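Local coordinates for probable 2-hydroxyhepta-2,4-diene-1,7-dioate isomerase (Thermus thermophilus, PDB 2DFU), which probably acts as a metal-binding isomerase of 2-hydroxyhepta-2,4-diene-1,7-dioate and belongs to the fumarylacetoacetate hydrolase family, at residues 150-155 against 159-164; 103-106 against 110-113; 204-209 against 225-230; 1-4 against 10-13. One frame throughout, in Å; residues are numbered along the deposited sequence.

Contact 1: 150-155 against 159-164; sequences DVQKKD and VRAKSA
Asp155 and Arg160 meet side-on in a two-pronged salt bridge. Arg160 NE donates to Asp155 OD2 at 2.8 Å, in the guanidinium plane and on the syn side of the carboxylate, whereas Arg160 NH2 reaches Asp155 OD1 weakly at 3.3 Å. With CG between backbone N and carbonyl carbon (chi1 58°), the arginine chain runs extended to this partner. Waters 3 and 4 donate to OD2; water 3 accepts from Ala161 N at 2.9 Å, and water 4 weakly from Arg160 N. Lys154 NZ lies 3.4 Å from Arg160 NH2, a like-charge approach probably eased by Glu75 of the second subunit, which also pairs with NH2; Lys154 NZ and Arg160 NH1 both donate weakly to water 2. Val151 CG1 covers one guanidinium face near its rim, while Gln152 CB packs on Ala161 CB at 3.5 Å. Gln152 NE2 and Lys162 NZ both donate to water 1, the lysine being held chiefly by Thr147 and Asp145. A leucine in place of Arg160 would probably leave Asp155 and the other subunit's Glu75 without their cationic mate. The arrangement is a pair of short consecutive helices, pinned by an arginine–aspartate bridge beside the subunit interface of this fumarylacetoacetate hydrolase-like domain.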
loop_
_atom_site.group_PDB
_atom_site.type_symbol
_atom_site.label_atom_id
_atom_site.label_comp_id
_atom_site.label_asym_id
_atom_site.label_seq_id
_atom_site.Cartn_x
_atom_site.Cartn_y
_atom_site.Cartn_z
ATOM N N ASP A 150 -10.853 -16.426 -9.082
ATOM C CA ASP A 150 -10.562 -16.641 -10.494
ATOM C C ASP A 150 -9.436 -15.753 -11.011
ATOM O O ASP A 150 -8.453 -16.253 -11.553
ATOM C CB ASP A 150 -11.823 -16.482 -11.362
ATOM C CG ASP A 150 -12.706 -15.329 -10.929
ATOM O OD1 ASP A 150 -12.244 -14.462 -10.160
ATOM O OD2 ASP A 150 -13.871 -15.291 -11.376
ATOM N N VAL A 151 -9.560 -14.443 -10.834
ATOM C CA VAL A 151 -8.518 -13.538 -11.298
ATOM C C VAL A 151 -7.220 -13.782 -10.542
ATOM O O VAL A 151 -6.135 -13.489 -11.045
ATOM C CB VAL A 151 -8.942 -12.061 -11.146
ATOM C CG1 VAL A 151 -10.208 -11.809 -11.970
ATOM C CG2 VAL A 151 -9.184 -11.726 -9.680
ATOM N N GLN A 152 -7.332 -14.335 -9.337
ATOM C CA GLN A 152 -6.157 -14.627 -8.519
ATOM C C GLN A 152 -5.260 -15.651 -9.214
ATOM O O GLN A 152 -4.044 -15.660 -9.024
ATOM C CB GLN A 152 -6.586 -15.156 -7.149
ATOM C CG GLN A 152 -5.440 -15.639 -6.262
ATOM C CD GLN A 152 -5.923 -16.095 -4.896
ATOM O OE1 GLN A 152 -6.967 -16.745 -4.784
ATOM N NE2 GLN A 152 -5.165 -15.764 -3.849
ATOM N N LYS A 153 -5.867 -16.506 -10.029
ATOM C CA LYS A 153 -5.122 -17.529 -10.744
ATOM C C LYS A 153 -4.554 -17.033 -12.072
ATOM O O LYS A 153 -3.484 -17.467 -12.488
ATOM C CB LYS A 153 -6.014 -18.747 -11.020
ATOM C CG LYS A 153 -6.488 -19.509 -9.791
ATOM C CD LYS A 153 -7.393 -20.666 -10.214
ATOM C CE LYS A 153 -7.892 -21.481 -9.024
ATOM N NZ LYS A 153 -8.821 -20.723 -8.145
ATOM N N LYS A 154 -5.262 -16.120 -12.733
ATOM C CA LYS A 154 -4.815 -15.623 -14.033
ATOM C C LYS A 154 -3.933 -14.367 -14.068
ATOM O O LYS A 154 -2.968 -14.320 -14.830
ATOM C CB LYS A 154 -6.026 -15.407 -14.947
ATOM C CG LYS A 154 -6.924 -14.256 -14.531
ATOM C CD LYS A 154 -7.939 -13.926 -15.616
ATOM C CE LYS A 154 -8.820 -12.753 -15.205
ATOM N NZ LYS A 154 -9.810 -12.390 -16.259
ATOM N N ASP A 155 -4.260 -13.355 -13.265
ATOM C CA ASP A 155 -3.494 -12.102 -13.245
ATOM C C ASP A 155 -2.011 -12.275 -12.927
ATOM O O ASP A 155 -1.576 -13.332 -12.473
ATOM C CB ASP A 155 -4.099 -11.121 -12.229
ATOM C CG ASP A 155 -5.521 -10.708 -12.580
ATOM O OD1 ASP A 155 -6.025 -11.150 -13.631
ATOM O OD2 ASP A 155 -6.134 -9.938 -11.804
ATOM N N VAL A 159 -3.421 -8.311 -7.301
ATOM C CA VAL A 159 -3.919 -6.965 -7.077
ATOM C C VAL A 159 -5.446 -6.874 -7.075
ATOM O O VAL A 159 -6.033 -6.453 -6.074
ATOM C CB VAL A 159 -3.336 -5.967 -8.087
ATOM C CG1 VAL A 159 -3.855 -4.570 -7.790
ATOM C CG2 VAL A 159 -1.818 -5.979 -7.992
ATOM N N ARG A 160 -6.120 -7.254 -8.155
ATOM C CA ARG A 160 -7.567 -7.149 -8.056
ATOM C C ARG A 160 -8.168 -8.339 -7.324
ATOM O O ARG A 160 -9.325 -8.301 -6.916
ATOM C CB ARG A 160 -8.236 -6.938 -9.423
ATOM C CG ARG A 160 -7.982 -7.964 -10.464
ATOM C CD ARG A 160 -8.689 -7.565 -11.752
ATOM N NE ARG A 160 -8.361 -8.502 -12.814
ATOM C CZ ARG A 160 -9.051 -8.644 -13.938
ATOM N NH1 ARG A 160 -10.127 -7.903 -14.168
ATOM N NH2 ARG A 160 -8.663 -9.544 -14.829
ATOM N N ALA A 161 -7.371 -9.383 -7.121
ATOM C CA ALA A 161 -7.861 -10.554 -6.405
ATOM C C ALA A 161 -8.005 -10.262 -4.913
ATOM O O ALA A 161 -8.921 -10.760 -4.261
ATOM C CB ALA A 161 -6.908 -11.729 -6.599
ATOM N N LYS A 162 -7.107 -9.436 -4.388
ATOM C CA LYS A 162 -7.086 -9.114 -2.965
ATOM C C LYS A 162 -7.225 -7.635 -2.607
ATOM O O LYS A 162 -7.610 -7.299 -1.485
ATOM C CB LYS A 162 -5.770 -9.615 -2.357
ATOM C CG LYS A 162 -5.558 -11.127 -2.375
ATOM C CD LYS A 162 -6.332 -11.795 -1.241
ATOM C CE LYS A 162 -5.898 -13.247 -1.050
ATOM N NZ LYS A 162 -6.694 -13.931 0.013
ATOM N N SER A 163 -6.912 -6.751 -3.548
ATOM C CA SER A 163 -6.939 -5.331 -3.249
ATOM C C SER A 163 -7.994 -4.465 -3.936
ATOM O O SER A 163 -7.814 -3.250 -4.067
ATOM C CB SER A 163 -5.549 -4.750 -3.504
ATOM O OG SER A 163 -5.404 -3.491 -2.872
ATOM N N ALA A 164 -9.091 -5.077 -4.372
ATOM C CA ALA A 164 -10.172 -4.323 -4.998
ATOM C C ALA A 164 -10.833 -3.504 -3.890
ATOM O O ALA A 164 -10.697 -3.836 -2.714
ATOM C CB ALA A 164 -11.195 -5.283 -5.626
HETATM O O HOH W 1 -6.008 -16.791 -0.871
HETATM O O HOH W 2 -11.992 -9.990 -16.007
HETATM O O HOH W 3 -5.487 -10.301 -9.118
HETATM O O HOH W 4 -4.382 -7.577 -10.997
#

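Contact 2: 103-106 against 110-113; sequences PYPF and ELHY
Tyr104 OH is joined to Leu111 through water 5, to which the hydroxyl donates at 2.8 Å. The water lies in the plane of the tyrosine ring, at its edge, and passes the connection on by donating to Leu111 O at 3.2 Å. Glu110 N also comes near Tyr104 OH, but the angle is poor for a bond, and this amide is taken up by Thr108 OG1. The ring makes a CH-pi contact: Leu111 CD2 sits over one face, 4.2 Å from the centroid and displaced toward the rim, while Leu111 CB lies 3.6 Å from Tyr104 CZ. The leucine runs antiparallel to the tyrosine along its ring. Both have CG anti to the backbone N (chi1 -166° in Tyr104), which in the tyrosine carries the hydroxyl out to the start of the other segment. Pro105 CD adds a looser apolar touch to Leu111 CD1 at 4.1 Å, the two crossing nearly at right angles. A valine at Tyr104 would probably uncover one side of Leu111 and deprive water 5 of its hydroxyl donor. Within 110-113, His112 ND1 donates to Glu110 O at 3.1 Å, with the acceptor in the imidazole plane but the donor standing above the carbonyl plane. Tyr104 also packs on Ile256 and Lys259 of strand 250-259. The contact thus closes the connection between strand 102-104, at the border of a five-stranded mixed sheet within the chain, and strand 111-121, which pairs with strands 137-148 and 224-226 in the fumarylacetoacetate hydrolase-like domain.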
loop_
_atom_site.group_PDB
_atom_site.type_symbol
_atom_site.label_atom_id
_atom_site.label_comp_id
_atom_site.label_asym_id
_atom_site.label_seq_id
_atom_site.Cartn_x
_atom_site.Cartn_y
_atom_site.Cartn_z
ATOM N N PRO A 103 -19.277 -4.686 -2.443
ATOM C CA PRO A 103 -19.954 -4.971 -3.710
ATOM C C PRO A 103 -19.418 -6.244 -4.358
ATOM O O PRO A 103 -18.212 -6.448 -4.399
ATOM C CB PRO A 103 -19.634 -3.740 -4.559
ATOM C CG PRO A 103 -19.405 -2.661 -3.547
ATOM C CD PRO A 103 -18.609 -3.375 -2.488
ATOM N N TYR A 104 -20.303 -7.110 -4.845
ATOM C CA TYR A 104 -19.832 -8.309 -5.526
ATOM C C TYR A 104 -19.389 -7.743 -6.878
ATOM O O TYR A 104 -20.220 -7.319 -7.680
ATOM C CB TYR A 104 -20.962 -9.323 -5.705
ATOM C CG TYR A 104 -20.444 -10.687 -6.089
ATOM C CD1 TYR A 104 -19.733 -10.871 -7.271
ATOM C CD2 TYR A 104 -20.611 -11.782 -5.241
ATOM C CE1 TYR A 104 -19.193 -12.108 -7.600
ATOM C CE2 TYR A 104 -20.076 -13.025 -5.557
ATOM C CZ TYR A 104 -19.366 -13.179 -6.738
ATOM O OH TYR A 104 -18.807 -14.394 -7.046
ATOM N N PRO A 105 -18.073 -7.726 -7.140
ATOM C CA PRO A 105 -17.484 -7.199 -8.373
ATOM C C PRO A 105 -17.940 -7.790 -9.695
ATOM O O PRO A 105 -18.367 -8.939 -9.776
ATOM C CB PRO A 105 -15.984 -7.400 -8.156
ATOM C CG PRO A 105 -15.848 -7.459 -6.673
ATOM C CD PRO A 105 -17.024 -8.298 -6.286
ATOM N N PHE A 106 -17.822 -6.976 -10.737
ATOM C CA PHE A 106 -18.194 -7.385 -12.076
ATOM C C PHE A 106 -17.124 -8.282 -12.673
ATOM O O PHE A 106 -17.437 -9.189 -13.437
ATOM C CB PHE A 106 -18.375 -6.155 -12.970
ATOM C CG PHE A 106 -18.580 -6.491 -14.422
ATOM C CD1 PHE A 106 -19.703 -7.205 -14.835
ATOM C CD2 PHE A 106 -17.634 -6.119 -15.375
ATOM C CE1 PHE A 106 -19.880 -7.547 -16.177
ATOM C CE2 PHE A 106 -17.803 -6.456 -16.720
ATOM C CZ PHE A 106 -18.925 -7.172 -17.120
ATOM N N GLU A 110 -16.051 -15.614 -8.579
ATOM C CA GLU A 110 -15.507 -16.524 -7.580
ATOM C C GLU A 110 -15.049 -15.759 -6.337
ATOM O O GLU A 110 -13.875 -15.800 -5.965
ATOM C CB GLU A 110 -14.332 -17.291 -8.187
ATOM C CG GLU A 110 -14.152 -18.685 -7.633
ATOM C CD GLU A 110 -15.353 -19.568 -7.901
ATOM O OE1 GLU A 110 -15.658 -19.810 -9.092
ATOM O OE2 GLU A 110 -15.994 -20.015 -6.924
ATOM N N LEU A 111 -15.982 -15.058 -5.700
ATOM C CA LEU A 111 -15.677 -14.283 -4.502
ATOM C C LEU A 111 -15.740 -15.186 -3.273
ATOM O O LEU A 111 -16.751 -15.852 -3.041
ATOM C CB LEU A 111 -16.681 -13.138 -4.343
ATOM C CG LEU A 111 -16.220 -11.982 -3.456
ATOM C CD1 LEU A 111 -15.093 -11.221 -4.160
ATOM C CD2 LEU A 111 -17.386 -11.053 -3.170
ATOM N N HIS A 112 -14.665 -15.199 -2.489
ATOM C CA HIS A 112 -14.585 -16.028 -1.289
ATOM C C HIS A 112 -14.266 -15.241 -0.021
ATOM O O HIS A 112 -13.635 -14.180 -0.078
ATOM C CB HIS A 112 -13.523 -17.112 -1.468
ATOM C CG HIS A 112 -13.918 -18.204 -2.413
ATOM N ND1 HIS A 112 -14.140 -17.986 -3.755
ATOM C CD2 HIS A 112 -14.113 -19.529 -2.210
ATOM C CE1 HIS A 112 -14.453 -19.130 -4.339
ATOM N NE2 HIS A 112 -14.442 -20.082 -3.423
ATOM N N TYR A 113 -14.700 -15.779 1.118
ATOM C CA TYR A 113 -14.463 -15.160 2.423
ATOM C C TYR A 113 -13.364 -15.882 3.202
ATOM O O TYR A 113 -13.192 -17.094 3.080
ATOM C CB TYR A 113 -15.749 -15.159 3.257
ATOM C CG TYR A 113 -16.403 -16.521 3.399
ATOM C CD1 TYR A 113 -15.953 -17.450 4.340
ATOM C CD2 TYR A 113 -17.463 -16.889 2.566
ATOM C CE1 TYR A 113 -16.544 -18.721 4.445
ATOM C CE2 TYR A 113 -18.058 -18.144 2.658
ATOM C CZ TYR A 113 -17.596 -19.057 3.594
ATOM O OH TYR A 113 -18.185 -20.301 3.648
HETATM O O HOH W 5 -18.922 -16.607 -5.337
#

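Contact 3: 204-209 against 225-230; sequences FSVAEI and VLTGTP
Val206 and Ile209 meet Thr227 and Val225 almost wholly through methyl groups, with no ring or other flat group between the segments. The flat group that matters stands on the helix side: the carboxylate of Glu208, whose OE1 is met by Ser205 N at 2.9 Å, on the anti side and 16° out of the carboxylate plane. In return Glu208 N donates to Ser205 OG at 3.1 Å. These reciprocal bonds form a capping box that fixes the first turn of helix 206-214, which lies against strands 50-53 and 224-226 of the fumarylacetoacetate hydrolase-like domain. From that turn Ile209 sends CG2, anti to the backbone N (chi1 -69°, measured to CG1), onto Val225 CG1 at 3.9 Å, the isoleucine and valine pointing in opposing directions as they pass. Ile209 CD1 reaches toward Thr227 CB at 4.3 Å. Val206 CG2 touches Thr227 CG2 at 3.9 Å, and Val206 packs on Val119 as well. Thr227 therefore turns its methyl to the helix, while its hydroxyl is bonded to Leu117 O in the adjoining strand 111-121.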
loop_
_atom_site.group_PDB
_atom_site.type_symbol
_atom_site.label_atom_id
_atom_site.label_comp_id
_atom_site.label_asym_id
_atom_site.label_seq_id
_atom_site.Cartn_x
_atom_site.Cartn_y
_atom_site.Cartn_z
ATOM N N PHE A 204 3.125 -19.826 11.628
ATOM C CA PHE A 204 3.998 -18.723 12.016
ATOM C C PHE A 204 3.229 -17.890 13.024
ATOM O O PHE A 204 2.088 -17.492 12.771
ATOM C CB PHE A 204 4.339 -17.855 10.806
ATOM C CG PHE A 204 4.973 -18.613 9.684
ATOM C CD1 PHE A 204 6.269 -19.097 9.804
ATOM C CD2 PHE A 204 4.260 -18.872 8.517
ATOM C CE1 PHE A 204 6.848 -19.832 8.779
ATOM C CE2 PHE A 204 4.830 -19.609 7.480
ATOM C CZ PHE A 204 6.127 -20.091 7.611
ATOM N N SER A 205 3.841 -17.638 14.173
ATOM C CA SER A 205 3.195 -16.837 15.197
ATOM C C SER A 205 3.137 -15.377 14.739
ATOM O O SER A 205 3.825 -14.971 13.794
ATOM C CB SER A 205 3.978 -16.920 16.509
ATOM O OG SER A 205 5.175 -16.158 16.430
ATOM N N VAL A 206 2.317 -14.587 15.417
ATOM C CA VAL A 206 2.198 -13.174 15.093
ATOM C C VAL A 206 3.561 -12.507 15.256
ATOM O O VAL A 206 3.983 -11.718 14.414
ATOM C CB VAL A 206 1.172 -12.485 16.017
ATOM C CG1 VAL A 206 1.200 -10.974 15.807
ATOM C CG2 VAL A 206 -0.215 -13.049 15.739
ATOM N N ALA A 207 4.250 -12.839 16.343
ATOM C CA ALA A 207 5.564 -12.269 16.610
ATOM C C ALA A 207 6.556 -12.597 15.497
ATOM O O ALA A 207 7.368 -11.755 15.114
ATOM C CB ALA A 207 6.083 -12.774 17.948
ATOM N N GLU A 208 6.483 -13.818 14.973
ATOM C CA GLU A 208 7.380 -14.247 13.902
ATOM C C GLU A 208 7.046 -13.549 12.585
ATOM O O GLU A 208 7.936 -13.208 11.805
ATOM C CB GLU A 208 7.297 -15.765 13.716
ATOM C CG GLU A 208 7.692 -16.554 14.959
ATOM C CD GLU A 208 7.609 -18.059 14.767
ATOM O OE1 GLU A 208 6.563 -18.557 14.299
ATOM O OE2 GLU A 208 8.595 -18.749 15.099
ATOM N N ILE A 209 5.757 -13.346 12.337
ATOM C CA ILE A 209 5.313 -12.683 11.121
ATOM C C ILE A 209 5.802 -11.237 11.085
ATOM O O ILE A 209 6.388 -10.800 10.096
ATOM C CB ILE A 209 3.777 -12.710 11.014
ATOM C CG1 ILE A 209 3.322 -14.148 10.762
ATOM C CG2 ILE A 209 3.300 -11.760 9.911
ATOM C CD1 ILE A 209 1.822 -14.337 10.781
ATOM N N VAL A 225 -1.564 -5.781 9.707
ATOM C CA VAL A 225 -0.980 -7.039 9.245
ATOM C C VAL A 225 -2.006 -8.135 9.475
ATOM O O VAL A 225 -2.533 -8.259 10.584
ATOM C CB VAL A 225 0.317 -7.382 10.031
ATOM C CG1 VAL A 225 0.859 -8.731 9.588
ATOM C CG2 VAL A 225 1.372 -6.291 9.815
ATOM N N LEU A 226 -2.314 -8.903 8.429
ATOM C CA LEU A 226 -3.279 -10.000 8.534
ATOM C C LEU A 226 -2.509 -11.294 8.778
ATOM O O LEU A 226 -1.461 -11.523 8.172
ATOM C CB LEU A 226 -4.115 -10.117 7.253
ATOM C CG LEU A 226 -4.838 -8.855 6.762
ATOM C CD1 LEU A 226 -5.861 -9.249 5.693
ATOM C CD2 LEU A 226 -5.534 -8.150 7.909
ATOM N N THR A 227 -3.035 -12.148 9.650
ATOM C CA THR A 227 -2.348 -13.383 10.011
ATOM C C THR A 227 -2.823 -14.715 9.412
ATOM O O THR A 227 -2.596 -15.773 10.003
ATOM C CB THR A 227 -2.330 -13.519 11.539
ATOM O OG1 THR A 227 -3.674 -13.637 12.024
ATOM C CG2 THR A 227 -1.700 -12.289 12.167
ATOM N N GLY A 228 -3.467 -14.689 8.250
ATOM C CA GLY A 228 -3.918 -15.942 7.657
ATOM C C GLY A 228 -5.310 -16.377 8.088
ATOM O O GLY A 228 -5.873 -15.838 9.039
ATOM N N THR A 229 -5.866 -17.372 7.404
ATOM C CA THR A 229 -7.214 -17.835 7.715
ATOM C C THR A 229 -7.315 -19.354 7.885
ATOM O O THR A 229 -6.596 -20.107 7.238
ATOM C CB THR A 229 -8.204 -17.378 6.603
ATOM O OG1 THR A 229 -9.552 -17.594 7.031
ATOM C CG2 THR A 229 -7.954 -18.149 5.312
ATOM N N PRO A 230 -8.210 -19.816 8.776
ATOM C CA PRO A 230 -8.413 -21.248 9.034
ATOM C C PRO A 230 -9.096 -21.916 7.840
ATOM O O PRO A 230 -9.319 -21.280 6.810
ATOM C CB PRO A 230 -9.316 -21.257 10.268
ATOM C CG PRO A 230 -9.025 -19.937 10.933
ATOM C CD PRO A 230 -8.945 -19.002 9.758
#

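Contact 4: 1-4 against 10-13; sequences MKIL and RWGV
Ile3 faces Val13 and Trp11 along an antiparallel hairpin. Its CB stands 4.2 Å from Gly12 O. From there CG2, anti to the backbone N, runs to the edge of the Trp11 ring, near its plane, 3.6 Å from Trp11 CE3. The other branch, CG1, turns toward Val13 and approaches its CG2 loosely at 4.5 Å; beyond the hairpin Ile3 packs on Leu174 and Thr176. Val13 CG2 is also met by Met1 SD at 4.2 Å. Ile3 and Val13 are a non-hydrogen-bonded pair, and the next pair, Leu4 with Gly12, is hydrogen-bonded. Leu4 N donates to Gly12 O at 2.9 Å, nearly straight (171°), and Gly12 N returns a bond to Leu4 O at 3.0 Å, more bent at 142°. CA-H...O contacts, such as Val13 CA to Lys2 O, flank these bonds. On the other face Leu4 folds CD2 over the Gly12 carbonyl, 3.3 Å from its oxygen. The chemistry implies a division of labour: two directional backbone bonds set the register, while apolar contacts of Ile3, Leu4, Trp11 and Val13 partly cover both faces of the hairpin and charged Lys2 and Arg10 find partners elsewhere, among them Val249 and Glu8.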
loop_
_atom_site.group_PDB
_atom_site.type_symbol
_atom_site.label_atom_id
_atom_site.label_comp_id
_atom_site.label_asym_id
_atom_site.label_seq_id
_atom_site.Cartn_x
_atom_site.Cartn_y
_atom_site.Cartn_z
ATOM N N MET A 1 -7.675 -2.974 26.627
ATOM C CA MET A 1 -8.919 -2.164 26.473
ATOM C C MET A 1 -9.298 -2.124 24.996
ATOM O O MET A 1 -8.509 -2.521 24.134
ATOM C CB MET A 1 -8.693 -0.736 26.989
ATOM C CG MET A 1 -7.721 0.084 26.143
ATOM S SD MET A 1 -7.227 1.658 26.912
ATOM C CE MET A 1 -5.833 1.093 27.940
ATOM N N LYS A 2 -10.507 -1.655 24.710
ATOM C CA LYS A 2 -10.972 -1.562 23.334
ATOM C C LYS A 2 -10.793 -0.150 22.803
ATOM O O LYS A 2 -11.313 0.809 23.364
ATOM C CB LYS A 2 -12.450 -1.963 23.232
ATOM C CG LYS A 2 -12.718 -3.461 23.011
ATOM C CD LYS A 2 -12.449 -4.290 24.237
ATOM C CE LYS A 2 -13.060 -5.690 24.131
ATOM N NZ LYS A 2 -12.257 -6.641 23.320
ATOM N N ILE A 3 -10.047 -0.027 21.715
ATOM C CA ILE A 3 -9.804 1.268 21.092
ATOM C C ILE A 3 -10.512 1.288 19.743
ATOM O O ILE A 3 -10.408 0.334 18.968
ATOM C CB ILE A 3 -8.286 1.502 20.874
ATOM C CG1 ILE A 3 -7.623 1.856 22.211
ATOM C CG2 ILE A 3 -8.061 2.587 19.819
ATOM C CD1 ILE A 3 -6.125 2.085 22.110
ATOM N N LEU A 4 -11.234 2.368 19.459
ATOM C CA LEU A 4 -11.936 2.458 18.181
ATOM C C LEU A 4 -11.788 3.807 17.493
ATOM O O LEU A 4 -11.338 4.780 18.093
ATOM C CB LEU A 4 -13.428 2.172 18.367
ATOM C CG LEU A 4 -14.193 3.196 19.209
ATOM C CD1 LEU A 4 -15.671 3.210 18.824
ATOM C CD2 LEU A 4 -14.017 2.867 20.677
ATOM N N ARG A 10 -12.251 10.238 14.476
ATOM C CA ARG A 10 -11.950 10.460 15.883
ATOM C C ARG A 10 -11.544 9.140 16.524
ATOM O O ARG A 10 -11.896 8.073 16.029
ATOM C CB ARG A 10 -13.173 11.023 16.612
ATOM C CG ARG A 10 -13.552 12.445 16.202
ATOM C CD ARG A 10 -14.841 12.894 16.890
ATOM N NE ARG A 10 -15.268 14.224 16.457
ATOM C CZ ARG A 10 -14.985 15.359 17.093
ATOM N NH1 ARG A 10 -14.275 15.343 18.210
ATOM N NH2 ARG A 10 -15.412 16.516 16.601
ATOM N N TRP A 11 -10.782 9.221 17.610
ATOM C CA TRP A 11 -10.358 8.035 18.337
ATOM C C TRP A 11 -11.056 8.018 19.692
ATOM O O TRP A 11 -11.424 9.061 20.227
ATOM C CB TRP A 11 -8.841 8.028 18.567
ATOM C CG TRP A 11 -8.016 7.727 17.348
ATOM C CD1 TRP A 11 -7.440 8.633 16.498
ATOM C CD2 TRP A 11 -7.639 6.429 16.869
ATOM N NE1 TRP A 11 -6.721 7.974 15.523
ATOM C CE2 TRP A 11 -6.827 6.623 15.729
ATOM C CE3 TRP A 11 -7.906 5.121 17.293
ATOM C CZ2 TRP A 11 -6.277 5.556 15.010
ATOM C CZ3 TRP A 11 -7.360 4.058 16.580
ATOM C CH2 TRP A 11 -6.553 4.282 15.451
ATOM N N GLY A 12 -11.234 6.825 20.241
ATOM C CA GLY A 12 -11.877 6.715 21.533
ATOM C C GLY A 12 -11.697 5.346 22.149
ATOM O O GLY A 12 -11.177 4.423 21.514
ATOM N N VAL A 13 -12.126 5.226 23.400
ATOM C CA VAL A 13 -12.052 3.978 24.140
ATOM C C VAL A 13 -13.481 3.552 24.451
ATOM O O VAL A 13 -14.336 4.390 24.729
ATOM C CB VAL A 13 -11.263 4.162 25.456
ATOM C CG1 VAL A 13 -11.365 2.918 26.309
ATOM C CG2 VAL A 13 -9.803 4.441 25.136
#

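How the contacts relate
Contacts 1 and 2 are neighbours, with centres 11 Å apart, and they touch where Asp150 OD2 comes 3.6 Å from Glu110 N. Contact 3 reaches within about 5 Å of contact 2 and about 7 Å of contact 1 at the nearest atoms; strands 111-121 and 224-226, which carry parts of contacts 2 and 3, run side by side. By the family pattern, Glu114, Glu116 and Asp145 probably form the metal site: Lys162 of contact 1 binds Asp145, and Thr229 of contact 3 packs on both glutamates. Contact 4, in the N-terminal region, lies about 13 Å from contact 3 and about 20 Å from contact 1 between nearest atoms, across the chain's centre from contact 1.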